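Local structure of 4-amino-4-deoxy-L-arabinose transferase or related glycosyltransferases of PMT family (Cupriavidus metallidurans, 5EZM) at residues A110-G118 against A154-T163; G386-A394 against Y406-A414. The protein probably transfers the pentose 4-amino-4-deoxy-L-arabinose from a lipid carrier to lipid A, as a zinc-binding membrane glycosyltransferase of the GT-C fold. All coordinates share one frame; numbering follows the deposited sequence.

Contact 1: A110-G118 against A154-T163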
ATOM      1  N   ALA A 110      11.528  -0.451   5.150  1.00 55.68           N
ATOM      2  CA  ALA A 110      10.250   0.180   5.445  1.00 56.54           C
ATOM      3  C   ALA A 110       9.144  -0.285   4.506  1.00 56.68           C
ATOM      4  O   ALA A 110       7.963  -0.146   4.844  1.00 55.57           O
ATOM      5  CB  ALA A 110      10.394   1.699   5.375  1.00 57.00           C
ATOM      6  N   ARG A 111       9.499  -0.828   3.342  1.00 57.04           N
ATOM      7  CA  ARG A 111       8.535  -1.349   2.383  1.00 55.59           C
ATOM      8  C   ARG A 111       8.429  -2.864   2.434  1.00 57.12           C
ATOM      9  O   ARG A 111       7.852  -3.467   1.525  1.00 59.36           O
ATOM     10  CB  ARG A 111       8.901  -0.898   0.967  1.00 54.59           C
ATOM     11  CG  ARG A 111       8.740   0.604   0.747  1.00 55.67           C
ATOM     12  CD  ARG A 111       8.867   0.982  -0.715  1.00 53.82           C
ATOM     13  NE  ARG A 111      10.182   1.521  -1.031  1.00 55.23           N
ATOM     14  CZ  ARG A 111      10.426   2.804  -1.279  1.00 54.90           C
ATOM     15  NH1 ARG A 111       9.439   3.690  -1.249  1.00 51.73           N
ATOM     16  NH2 ARG A 111      11.660   3.201  -1.562  1.00 56.61           N
ATOM     17  N   LEU A 112       8.962  -3.492   3.483  1.00 56.91           N
ATOM     18  CA  LEU A 112       9.050  -4.947   3.506  1.00 58.87           C
ATOM     19  C   LEU A 112       7.687  -5.587   3.751  1.00 61.26           C
ATOM     20  O   LEU A 112       7.360  -6.619   3.149  1.00 61.70           O
ATOM     21  CB  LEU A 112      10.057  -5.380   4.570  1.00 59.08           C
ATOM     22  CG  LEU A 112      10.693  -6.753   4.376  1.00 62.83           C
ATOM     23  CD1 LEU A 112      11.462  -6.792   3.066  1.00 62.88           C
ATOM     24  CD2 LEU A 112      11.604  -7.081   5.547  1.00 65.65           C
ATOM     25  N   ALA A 113       6.876  -4.984   4.627  1.00 61.44           N
ATOM     26  CA  ALA A 113       5.565  -5.544   4.937  1.00 60.30           C
ATOM     27  C   ALA A 113       4.685  -5.621   3.696  1.00 60.52           C
ATOM     28  O   ALA A 113       3.989  -6.620   3.479  1.00 62.30           O
ATOM     29  CB  ALA A 113       4.887  -4.714   6.026  1.00 59.77           C
ATOM     30  N   VAL A 114       4.708  -4.580   2.860  1.00 58.35           N
ATOM     31  CA  VAL A 114       3.840  -4.585   1.688  1.00 57.48           C
ATOM     32  C   VAL A 114       4.367  -5.538   0.621  1.00 58.47           C
ATOM     33  O   VAL A 114       3.579  -6.163  -0.101  1.00 59.66           O
ATOM     34  CB  VAL A 114       3.657  -3.155   1.145  1.00 53.24           C
ATOM     35  CG1 VAL A 114       2.937  -2.304   2.171  1.00 51.25           C
ATOM     36  CG2 VAL A 114       4.990  -2.532   0.792  1.00 51.96           C
ATOM     37  N   ALA A 115       5.690  -5.683   0.503  1.00 56.59           N
ATOM     38  CA  ALA A 115       6.234  -6.617  -0.478  1.00 56.19           C
ATOM     39  C   ALA A 115       5.894  -8.052  -0.101  1.00 58.55           C
ATOM     40  O   ALA A 115       5.424  -8.835  -0.941  1.00 62.38           O
ATOM     41  CB  ALA A 115       7.747  -6.437  -0.601  1.00 54.60           C
ATOM     42  N   LEU A 116       6.112  -8.409   1.169  1.00 56.50           N
ATOM     43  CA  LEU A 116       5.734  -9.741   1.622  1.00 57.68           C
ATOM     44  C   LEU A 116       4.229  -9.953   1.521  1.00 60.31           C
ATOM     45  O   LEU A 116       3.781 -11.068   1.229  1.00 60.04           O
ATOM     46  CB  LEU A 116       6.217  -9.973   3.054  1.00 55.88           C
ATOM     47  CG  LEU A 116       7.731  -9.897   3.265  1.00 54.70           C
ATOM     48  CD1 LEU A 116       8.080 -10.199   4.713  1.00 56.75           C
ATOM     49  CD2 LEU A 116       8.464 -10.842   2.326  1.00 52.09           C
ATOM     50  N   SER A 117       3.435  -8.901   1.746  1.00 59.57           N
ATOM     51  CA  SER A 117       1.995  -9.030   1.558  1.00 60.47           C
ATOM     52  C   SER A 117       1.658  -9.338   0.108  1.00 61.75           C
ATOM     53  O   SER A 117       0.789 -10.173  -0.171  1.00 66.41           O
ATOM     54  CB  SER A 117       1.285  -7.757   2.012  1.00 62.95           C
ATOM     55  OG  SER A 117       1.342  -7.625   3.419  1.00 65.32           O
ATOM     56  N   GLY A 118       2.334  -8.675  -0.832  1.00 59.00           N
ATOM     57  CA  GLY A 118       2.086  -8.954  -2.239  1.00 57.97           C
ATOM     58  C   GLY A 118       2.422 -10.385  -2.608  1.00 57.86           C
ATOM     59  O   GLY A 118       1.610 -11.093  -3.218  1.00 60.43           O
ATOM     60  N   ALA A 154       1.138  -1.305  -5.667  1.00 63.10           N
ATOM     61  CA  ALA A 154       0.739  -1.271  -4.264  1.00 62.75           C
ATOM     62  C   ALA A 154       1.611  -2.189  -3.417  1.00 59.64           C
ATOM     63  O   ALA A 154       1.857  -1.903  -2.240  1.00 60.37           O
ATOM     64  CB  ALA A 154      -0.736  -1.647  -4.124  1.00 62.85           C
ATOM     65  N   ALA A 155       2.102  -3.283  -4.003  1.00 57.18           N
ATOM     66  CA  ALA A 155       2.995  -4.183  -3.286  1.00 56.61           C
ATOM     67  C   ALA A 155       4.366  -3.569  -3.042  1.00 58.81           C
ATOM     68  O   ALA A 155       5.087  -4.039  -2.156  1.00 58.51           O
ATOM     69  CB  ALA A 155       3.147  -5.493  -4.055  1.00 54.57           C
ATOM     70  N   HIS A 156       4.744  -2.539  -3.805  1.00 58.87           N
ATOM     71  CA  HIS A 156       6.029  -1.876  -3.626  1.00 56.80           C
ATOM     72  C   HIS A 156       5.892  -0.460  -3.075  1.00 57.15           C
ATOM     73  O   HIS A 156       6.847   0.323  -3.145  1.00 57.56           O
ATOM     74  CB  HIS A 156       6.801  -1.854  -4.944  1.00 56.23           C
ATOM     75  CG  HIS A 156       7.360  -3.184  -5.329  1.00 55.80           C
ATOM     76  ND1 HIS A 156       6.563  -4.276  -5.592  1.00 56.62           N
ATOM     77  CD2 HIS A 156       8.637  -3.605  -5.479  1.00 56.06           C
ATOM     78  CE1 HIS A 156       7.324  -5.311  -5.898  1.00 57.50           C
ATOM     79  NE2 HIS A 156       8.587  -4.929  -5.838  1.00 57.74           N
ATOM     80  N   PHE A 157       4.733  -0.118  -2.520  1.00 56.22           N
ATOM     81  CA  PHE A 157       4.471   1.221  -2.007  1.00 54.70           C
ATOM     82  C   PHE A 157       4.013   1.102  -0.563  1.00 56.63           C
ATOM     83  O   PHE A 157       2.965   0.509  -0.291  1.00 58.22           O
ATOM     84  CB  PHE A 157       3.416   1.932  -2.858  1.00 53.79           C
ATOM     85  CG  PHE A 157       3.254   3.384  -2.530  1.00 52.29           C
ATOM     86  CD1 PHE A 157       4.120   4.325  -3.061  1.00 50.72           C
ATOM     87  CD2 PHE A 157       2.235   3.810  -1.692  1.00 50.82           C
ATOM     88  CE1 PHE A 157       3.977   5.664  -2.760  1.00 49.74           C
ATOM     89  CE2 PHE A 157       2.084   5.148  -1.391  1.00 50.09           C
ATOM     90  CZ  PHE A 157       2.958   6.077  -1.925  1.00 50.21           C
ATOM     91  N   ASN A 158       4.793   1.670   0.357  1.00 57.68           N
ATOM     92  CA  ASN A 158       4.573   1.447   1.782  1.00 58.65           C
ATOM     93  C   ASN A 158       3.278   2.087   2.271  1.00 58.06           C
ATOM     94  O   ASN A 158       3.263   3.253   2.676  1.00 53.42           O
ATOM     95  CB  ASN A 158       5.759   1.972   2.597  1.00 56.03           C
ATOM     96  CG  ASN A 158       5.639   1.645   4.070  1.00 54.87           C
ATOM     97  OD1 ASN A 158       4.916   0.727   4.458  1.00 52.93           O
ATOM     98  ND2 ASN A 158       6.353   2.393   4.901  1.00 58.09           N
ATOM     99  N   THR A 159       2.194   1.317   2.245  1.00 62.82           N
ATOM    100  CA  THR A 159       0.905   1.755   2.758  1.00 66.19           C
ATOM    101  C   THR A 159       0.202   0.548   3.362  1.00 66.97           C
ATOM    102  O   THR A 159       0.519  -0.598   3.041  1.00 68.85           O
ATOM    103  CB  THR A 159       0.043   2.394   1.660  1.00 69.17           C
ATOM    104  OG1 THR A 159      -1.138   2.953   2.244  1.00 74.59           O
ATOM    105  CG2 THR A 159      -0.359   1.354   0.626  1.00 67.47           C
ATOM    106  N   LEU A 160      -0.759   0.815   4.249  1.00 68.90           N
ATOM    107  CA  LEU A 160      -1.455  -0.274   4.929  1.00 69.95           C
ATOM    108  C   LEU A 160      -2.365  -1.061   3.996  1.00 69.67           C
ATOM    109  O   LEU A 160      -2.697  -2.214   4.301  1.00 71.38           O
ATOM    110  CB  LEU A 160      -2.274   0.269   6.100  1.00 70.74           C
ATOM    111  CG  LEU A 160      -1.609   0.243   7.476  1.00 69.90           C
ATOM    112  CD1 LEU A 160      -0.238   0.885   7.427  1.00 69.24           C
ATOM    113  CD2 LEU A 160      -2.489   0.942   8.492  1.00 71.78           C
ATOM    114  N   ASP A 161      -2.756  -0.474   2.864  1.00 70.06           N
ATOM    115  CA  ASP A 161      -3.751  -1.100   2.002  1.00 74.15           C
ATOM    116  C   ASP A 161      -3.256  -2.415   1.410  1.00 73.11           C
ATOM    117  O   ASP A 161      -4.051  -3.343   1.219  1.00 75.77           O
ATOM    118  CB  ASP A 161      -4.157  -0.128   0.895  1.00 77.93           C
ATOM    119  CG  ASP A 161      -4.767   1.150   1.443  1.00 80.84           C
ATOM    120  OD1 ASP A 161      -5.599   1.060   2.371  1.00 81.86           O
ATOM    121  OD2 ASP A 161      -4.405   2.244   0.956  1.00 80.94           O
ATOM    122  N   MET A 162      -1.958  -2.525   1.120  1.00 70.20           N
ATOM    123  CA  MET A 162      -1.449  -3.774   0.564  1.00 70.83           C
ATOM    124  C   MET A 162      -1.290  -4.845   1.640  1.00 68.52           C
ATOM    125  O   MET A 162      -1.513  -6.031   1.372  1.00 70.43           O
ATOM    126  CB  MET A 162      -0.124  -3.530  -0.162  1.00 74.95           C
ATOM    127  CG  MET A 162       0.598  -4.805  -0.609  1.00 79.60           C
ATOM    128  SD  MET A 162      -0.412  -5.984  -1.548  1.00 83.01           S
ATOM    129  CE  MET A 162      -0.924  -4.970  -2.928  1.00 84.22           C
ATOM    130  N   THR A 163      -0.909  -4.455   2.858  1.00 64.74           N
ATOM    131  CA  THR A 163      -0.883  -5.416   3.957  1.00 62.19           C
ATOM    132  C   THR A 163      -2.275  -5.985   4.203  1.00 62.97           C
ATOM    133  O   THR A 163      -2.467  -7.211   4.260  1.00 67.96           O
ATOM    134  CB  THR A 163      -0.344  -4.751   5.226  1.00 59.40           C
ATOM    135  OG1 THR A 163       0.751  -3.888   4.895  1.00 58.33           O
ATOM    136  CG2 THR A 163       0.136  -5.800   6.211  1.00 57.73           C
TER
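Ser-117, which faces Met-162 and Thr-163, grips the carbonyl oxygen of Ala-113 twice: its backbone N reaches the oxygen from one face of the carbonyl plane, and its OG, 2.8 Å from Ala-113 O, from the other. With OG anti to the carbonyl carbon (chi1 -70°), the hydroxyl folds back along its own helix. The same OG also meets the methyl of Thr-163, OG to CG2 3.5 Å, while Thr-163 OG1 bonds to His-92 ND1. One turn earlier, Val-114 enters as a knob into the hole made by Ala-154, Ala-155, Met-162 and Thr-163. Its CB rests 3.9 Å from Met-162 CG, CG1 points at the backbone of Thr-159, and CG2 lies beside the carbonyl of Ala-155. Bends at chi2 and chi3 curl the Met-162 chain so that SD lies 3.9 Å from Gly-118 CA, which Ala-155 CB also approaches. At the other end, Arg-111 lays its CG 3.8 Å from Asn-158 CB and its CD beside His-156 O, the guanidinium and amide planes 87° apart. The guanidinium runs on to Leu-49 O, Arg-52 O and Glu-59, whose OE2 also accepts Asn-158 N. A leucine in place of Arg-111 would probably leave Glu-59 without this counter-charge and deprive the carbonyls of Leu-49 and Arg-52 of these donors. The break between helices 149-155 and 160-178 is thus packed against the start of helix 112-133 in the buried transmembrane core of a GT-C glycosyltransferase, the side chain of Thr-159 about 12 Å from that of zinc ligand His-270.

Contact 2: G386-A394 against Y406-A414; sequences GLLASPVVA and YRAYAVWVA. With MPG ([(Z)-octadec-9-enyl] (2R)-2,3-bis(oxidanyl)propanoate), chain X.
Small apolar groups make the main contact: Ala-394 and Ala-410 meet methyl to methyl, CB to CB 3.5 Å, and Val-393 lies alongside with its CG2 3.6 Å from Ala-410 CB. With Val-393 CG1 anti to the carbonyl carbon (chi1 -49°), CG2 stands between the backbone N and the carbonyl carbon and reaches the Ala-410 backbone. At the far end Leu-387 brings only one branch across, CD1 to Ala-414 CB 4.0 Å. Between these two ends, Ser-390 packs its CB against Val-413 CG1 and its OG against the methyl of Ala-414.

The polar groups of Ser-390 and Ala-394 bond within their own segment or just beyond it. Ser-390 OG turns back to Leu-387 O at 2.6 Å, tilted 31° from the carbonyl plane, which satisfies the hydroxyl inside an apolar seam. Val-393 O faces the CB of Tyr-406, and Ala-394 O, beside Arg-407 CG, accepts from Asn-403 ND2.

Two aromatic contacts involve rings of 406-414. Within the segment, Val-413 CG2 sits 3.7 Å above the plane of the Tyr-409 ring, offset toward its rim. The alkyl chain of MPG passes over one face of the Trp-412 indole, with C6 3.4 Å above the ring plane.

The two segments run antiparallel, the end of helix 369-389 and the helical turns after it lying against the beginning of helix 403-430. Tyr-406, Tyr-409 and Trp-412 carry this hairpin to helix 458-465, and Tyr-409 OH reaches Ala-453 O on helix 435-456.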
ATOM      1  N   GLY A 386      -0.007   4.692 -24.901  1.00 76.08           N
ATOM      2  CA  GLY A 386       0.739   5.188 -23.757  1.00 74.45           C
ATOM      3  C   GLY A 386       2.090   5.748 -24.156  1.00 75.41           C
ATOM      4  O   GLY A 386       2.536   6.765 -23.618  1.00 76.66           O
ATOM      5  N   LEU A 387       2.755   5.097 -25.115  1.00 74.75           N
ATOM      6  CA  LEU A 387       4.035   5.599 -25.604  1.00 75.32           C
ATOM      7  C   LEU A 387       3.873   6.947 -26.297  1.00 79.80           C
ATOM      8  O   LEU A 387       4.673   7.865 -26.076  1.00 79.33           O
ATOM      9  CB  LEU A 387       4.665   4.578 -26.553  1.00 75.18           C
ATOM     10  CG  LEU A 387       5.979   4.969 -27.230  1.00 74.53           C
ATOM     11  CD1 LEU A 387       7.046   5.259 -26.188  1.00 75.43           C
ATOM     12  CD2 LEU A 387       6.434   3.873 -28.178  1.00 72.29           C
ATOM     13  N   LEU A 388       2.848   7.087 -27.141  1.00 84.54           N
ATOM     14  CA  LEU A 388       2.618   8.364 -27.812  1.00 85.09           C
ATOM     15  C   LEU A 388       2.218   9.457 -26.830  1.00 84.42           C
ATOM     16  O   LEU A 388       2.571  10.625 -27.031  1.00 84.23           O
ATOM     17  CB  LEU A 388       1.544   8.212 -28.889  1.00 85.24           C
ATOM     18  CG  LEU A 388       1.964   7.568 -30.210  1.00 85.46           C
ATOM     19  CD1 LEU A 388       0.786   7.499 -31.168  1.00 85.01           C
ATOM     20  CD2 LEU A 388       3.115   8.338 -30.832  1.00 86.96           C
ATOM     21  N   ALA A 389       1.491   9.107 -25.774  1.00 85.45           N
ATOM     22  CA  ALA A 389       0.986  10.078 -24.815  1.00 88.11           C
ATOM     23  C   ALA A 389       1.947  10.337 -23.663  1.00 92.33           C
ATOM     24  O   ALA A 389       1.667  11.203 -22.828  1.00 93.02           O
ATOM     25  CB  ALA A 389      -0.365   9.615 -24.258  1.00 86.55           C
ATOM     26  N   SER A 390       3.067   9.615 -23.595  1.00 93.25           N
ATOM     27  CA  SER A 390       4.005   9.815 -22.494  1.00 89.78           C
ATOM     28  C   SER A 390       4.561  11.236 -22.400  1.00 90.08           C
ATOM     29  O   SER A 390       4.747  11.712 -21.267  1.00 88.54           O
ATOM     30  CB  SER A 390       5.143   8.788 -22.584  1.00 87.68           C
ATOM     31  OG  SER A 390       5.700   8.732 -23.883  1.00 88.80           O
ATOM     32  N   PRO A 391       4.838  11.961 -23.493  1.00 92.20           N
ATOM     33  CA  PRO A 391       5.317  13.346 -23.337  1.00 92.31           C
ATOM     34  C   PRO A 391       4.324  14.279 -22.660  1.00 90.63           C
ATOM     35  O   PRO A 391       4.689  15.428 -22.376  1.00 91.40           O
ATOM     36  CB  PRO A 391       5.596  13.789 -24.780  1.00 92.68           C
ATOM     37  CG  PRO A 391       5.876  12.532 -25.502  1.00 91.89           C
ATOM     38  CD  PRO A 391       4.939  11.529 -24.901  1.00 92.21           C
ATOM     39  N   VAL A 392       3.094  13.832 -22.394  1.00 89.22           N
ATOM     40  CA  VAL A 392       2.125  14.682 -21.707  1.00 90.65           C
ATOM     41  C   VAL A 392       2.613  15.026 -20.305  1.00 93.07           C
ATOM     42  O   VAL A 392       2.498  16.174 -19.858  1.00 94.03           O
ATOM     43  CB  VAL A 392       0.744  14.000 -21.676  1.00 90.54           C
ATOM     44  CG1 VAL A 392      -0.140  14.614 -20.598  1.00 89.95           C
ATOM     45  CG2 VAL A 392       0.076  14.105 -23.037  1.00 93.46           C
ATOM     46  N   VAL A 393       3.176  14.046 -19.593  1.00 94.12           N
ATOM     47  CA  VAL A 393       3.628  14.303 -18.232  1.00 94.88           C
ATOM     48  C   VAL A 393       4.860  15.200 -18.209  1.00 96.31           C
ATOM     49  O   VAL A 393       5.152  15.816 -17.176  1.00 94.68           O
ATOM     50  CB  VAL A 393       3.891  12.981 -17.487  1.00 92.84           C
ATOM     51  CG1 VAL A 393       2.713  12.034 -17.658  1.00 93.26           C
ATOM     52  CG2 VAL A 393       5.169  12.339 -17.969  1.00 91.25           C
ATOM     53  N   ALA A 394       5.588  15.303 -19.325  1.00 98.27           N
ATOM     54  CA  ALA A 394       6.702  16.242 -19.406  1.00 99.25           C
ATOM     55  C   ALA A 394       6.238  17.689 -19.339  1.00 99.78           C
ATOM     56  O   ALA A 394       7.062  18.582 -19.111  1.00100.93           O
ATOM     57  CB  ALA A 394       7.496  16.017 -20.692  1.00100.71           C
ATOM     58  N   TYR A 406       9.420  16.388 -13.867  1.00 70.12           N
ATOM     59  CA  TYR A 406       8.432  15.674 -14.664  1.00 68.67           C
ATOM     60  C   TYR A 406       8.918  15.440 -16.088  1.00 69.07           C
ATOM     61  O   TYR A 406       8.548  14.433 -16.706  1.00 67.64           O
ATOM     62  CB  TYR A 406       7.108  16.435 -14.650  1.00 67.43           C
ATOM     63  CG  TYR A 406       6.437  16.397 -13.296  1.00 64.29           C
ATOM     64  CD1 TYR A 406       5.625  15.333 -12.934  1.00 63.90           C
ATOM     65  CD2 TYR A 406       6.635  17.412 -12.372  1.00 63.62           C
ATOM     66  CE1 TYR A 406       5.017  15.287 -11.694  1.00 64.06           C
ATOM     67  CE2 TYR A 406       6.032  17.376 -11.128  1.00 62.43           C
ATOM     68  CZ  TYR A 406       5.223  16.312 -10.796  1.00 63.68           C
ATOM     69  OH  TYR A 406       4.618  16.268  -9.561  1.00 64.98           O
ATOM     70  N   ARG A 407       9.747  16.341 -16.621  1.00 71.83           N
ATOM     71  CA  ARG A 407      10.404  16.061 -17.892  1.00 75.08           C
ATOM     72  C   ARG A 407      11.281  14.821 -17.782  1.00 71.64           C
ATOM     73  O   ARG A 407      11.321  13.996 -18.701  1.00 71.71           O
ATOM     74  CB  ARG A 407      11.231  17.265 -18.342  1.00 80.74           C
ATOM     75  CG  ARG A 407      10.407  18.485 -18.716  1.00 85.27           C
ATOM     76  CD  ARG A 407      11.270  19.559 -19.363  1.00 90.05           C
ATOM     77  NE  ARG A 407      12.006  19.043 -20.514  1.00 93.94           N
ATOM     78  CZ  ARG A 407      11.479  18.860 -21.721  1.00 97.38           C
ATOM     79  NH1 ARG A 407      10.203  19.149 -21.946  1.00 96.87           N
ATOM     80  NH2 ARG A 407      12.228  18.384 -22.706  1.00100.11           N
ATOM     81  N   ALA A 408      11.986  14.670 -16.658  1.00 70.07           N
ATOM     82  CA  ALA A 408      12.755  13.453 -16.425  1.00 70.16           C
ATOM     83  C   ALA A 408      11.863  12.246 -16.153  1.00 72.16           C
ATOM     84  O   ALA A 408      12.294  11.110 -16.371  1.00 74.85           O
ATOM     85  CB  ALA A 408      13.725  13.658 -15.261  1.00 68.12           C
ATOM     86  N   TYR A 409      10.638  12.459 -15.670  1.00 69.78           N
ATOM     87  CA  TYR A 409       9.725  11.337 -15.485  1.00 67.76           C
ATOM     88  C   TYR A 409       9.181  10.842 -16.822  1.00 69.97           C
ATOM     89  O   TYR A 409       8.948   9.637 -16.993  1.00 71.01           O
ATOM     90  CB  TYR A 409       8.587  11.752 -14.550  1.00 67.85           C
ATOM     91  CG  TYR A 409       7.779  10.611 -13.966  1.00 69.75           C
ATOM     92  CD1 TYR A 409       8.189   9.292 -14.106  1.00 71.07           C
ATOM     93  CD2 TYR A 409       6.599  10.859 -13.274  1.00 69.11           C
ATOM     94  CE1 TYR A 409       7.449   8.253 -13.576  1.00 71.78           C
ATOM     95  CE2 TYR A 409       5.853   9.827 -12.741  1.00 70.18           C
ATOM     96  CZ  TYR A 409       6.283   8.525 -12.893  1.00 73.22           C
ATOM     97  OH  TYR A 409       5.547   7.489 -12.364  1.00 76.18           O
ATOM     98  N   ALA A 410       9.001  11.752 -17.785  1.00 70.93           N
ATOM     99  CA  ALA A 410       8.385  11.382 -19.057  1.00 69.75           C
ATOM    100  C   ALA A 410       9.210  10.344 -19.805  1.00 69.91           C
ATOM    101  O   ALA A 410       8.656   9.397 -20.375  1.00 69.99           O
ATOM    102  CB  ALA A 410       8.179  12.625 -19.921  1.00 70.30           C
ATOM    103  N   VAL A 411      10.536  10.506 -19.824  1.00 69.55           N
ATOM    104  CA  VAL A 411      11.370   9.522 -20.505  1.00 70.15           C
ATOM    105  C   VAL A 411      11.239   8.157 -19.844  1.00 69.55           C
ATOM    106  O   VAL A 411      11.251   7.125 -20.527  1.00 71.73           O
ATOM    107  CB  VAL A 411      12.838   9.999 -20.562  1.00 71.22           C
ATOM    108  CG1 VAL A 411      13.314  10.450 -19.200  1.00 71.62           C
ATOM    109  CG2 VAL A 411      13.745   8.899 -21.101  1.00 69.97           C
ATOM    110  N   TRP A 412      11.069   8.119 -18.516  1.00 66.19           N
ATOM    111  CA  TRP A 412      10.927   6.832 -17.842  1.00 64.25           C
ATOM    112  C   TRP A 412       9.570   6.198 -18.125  1.00 60.00           C
ATOM    113  O   TRP A 412       9.469   4.969 -18.242  1.00 60.51           O
ATOM    114  CB  TRP A 412      11.150   6.985 -16.337  1.00 66.75           C
ATOM    115  CG  TRP A 412      12.588   7.223 -15.988  1.00 72.56           C
ATOM    116  CD1 TRP A 412      13.090   8.251 -15.247  1.00 72.98           C
ATOM    117  CD2 TRP A 412      13.715   6.429 -16.389  1.00 78.53           C
ATOM    118  NE1 TRP A 412      14.455   8.141 -15.150  1.00 76.09           N
ATOM    119  CE2 TRP A 412      14.864   7.033 -15.844  1.00 79.32           C
ATOM    120  CE3 TRP A 412      13.864   5.264 -17.152  1.00 81.55           C
ATOM    121  CZ2 TRP A 412      16.146   6.515 -16.039  1.00 82.12           C
ATOM    122  CZ3 TRP A 412      15.136   4.750 -17.345  1.00 82.08           C
ATOM    123  CH2 TRP A 412      16.258   5.375 -16.789  1.00 82.52           C
ATOM    124  N   VAL A 413       8.519   7.012 -18.246  1.00 54.53           N
ATOM    125  CA  VAL A 413       7.218   6.472 -18.642  1.00 54.19           C
ATOM    126  C   VAL A 413       7.287   5.914 -20.062  1.00 59.12           C
ATOM    127  O   VAL A 413       6.793   4.812 -20.347  1.00 60.61           O
ATOM    128  CB  VAL A 413       6.129   7.548 -18.506  1.00 52.19           C
ATOM    129  CG1 VAL A 413       4.792   7.011 -18.994  1.00 49.36           C
ATOM    130  CG2 VAL A 413       6.034   8.005 -17.060  1.00 53.63           C
ATOM    131  N   ALA A 414       7.908   6.667 -20.973  1.00 60.28           N
ATOM    132  CA  ALA A 414       8.077   6.186 -22.339  1.00 60.94           C
ATOM    133  C   ALA A 414       8.840   4.869 -22.365  1.00 60.66           C
ATOM    134  O   ALA A 414       8.460   3.937 -23.083  1.00 62.77           O
ATOM    135  CB  ALA A 414       8.792   7.239 -23.182  1.00 62.09           C
TER
HETATM  136  C2  MPG X 623      16.542   9.262 -12.860  1.00 77.75           C
HETATM  137  C3  MPG X 623      15.962   8.892 -11.501  1.00 78.80           C
HETATM  138  C4  MPG X 623      15.176   7.589 -11.524  1.00 79.65           C
HETATM  139  C5  MPG X 623      15.739   6.561 -12.520  1.00 79.31           C
HETATM  140  C6  MPG X 623      14.765   5.404 -12.801  1.00 78.31           C
HETATM  141  C7  MPG X 623      15.463   4.201 -13.467  1.00 77.70           C
HETATM  142  C8  MPG X 623      14.482   3.066 -13.849  1.00 77.69           C
HETATM  143  C1  MPG X 623      16.824  10.761 -12.975  1.00 77.90           C

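In the fold
From the N terminus, contact 1 comes first. It closes a loop of 35 almost wholly helical residues, in which the chain completes helix 112-133 and runs through 135-147 and into 149-155, returning to the beginning of the first helix where 149-155 gives way to 160-178. Contact 2 opens far later and closes a much shorter loop, with 11 residues between its segments, where helix 369-389 gives way to helix 403-430. The two loops are in series, neither nesting nor crossing. Contact 1 ties helices near the centre of the chain; contact 2 joins a hairpin at the periphery of the membrane bundle. Their centres lie 26 Å apart and they do not touch.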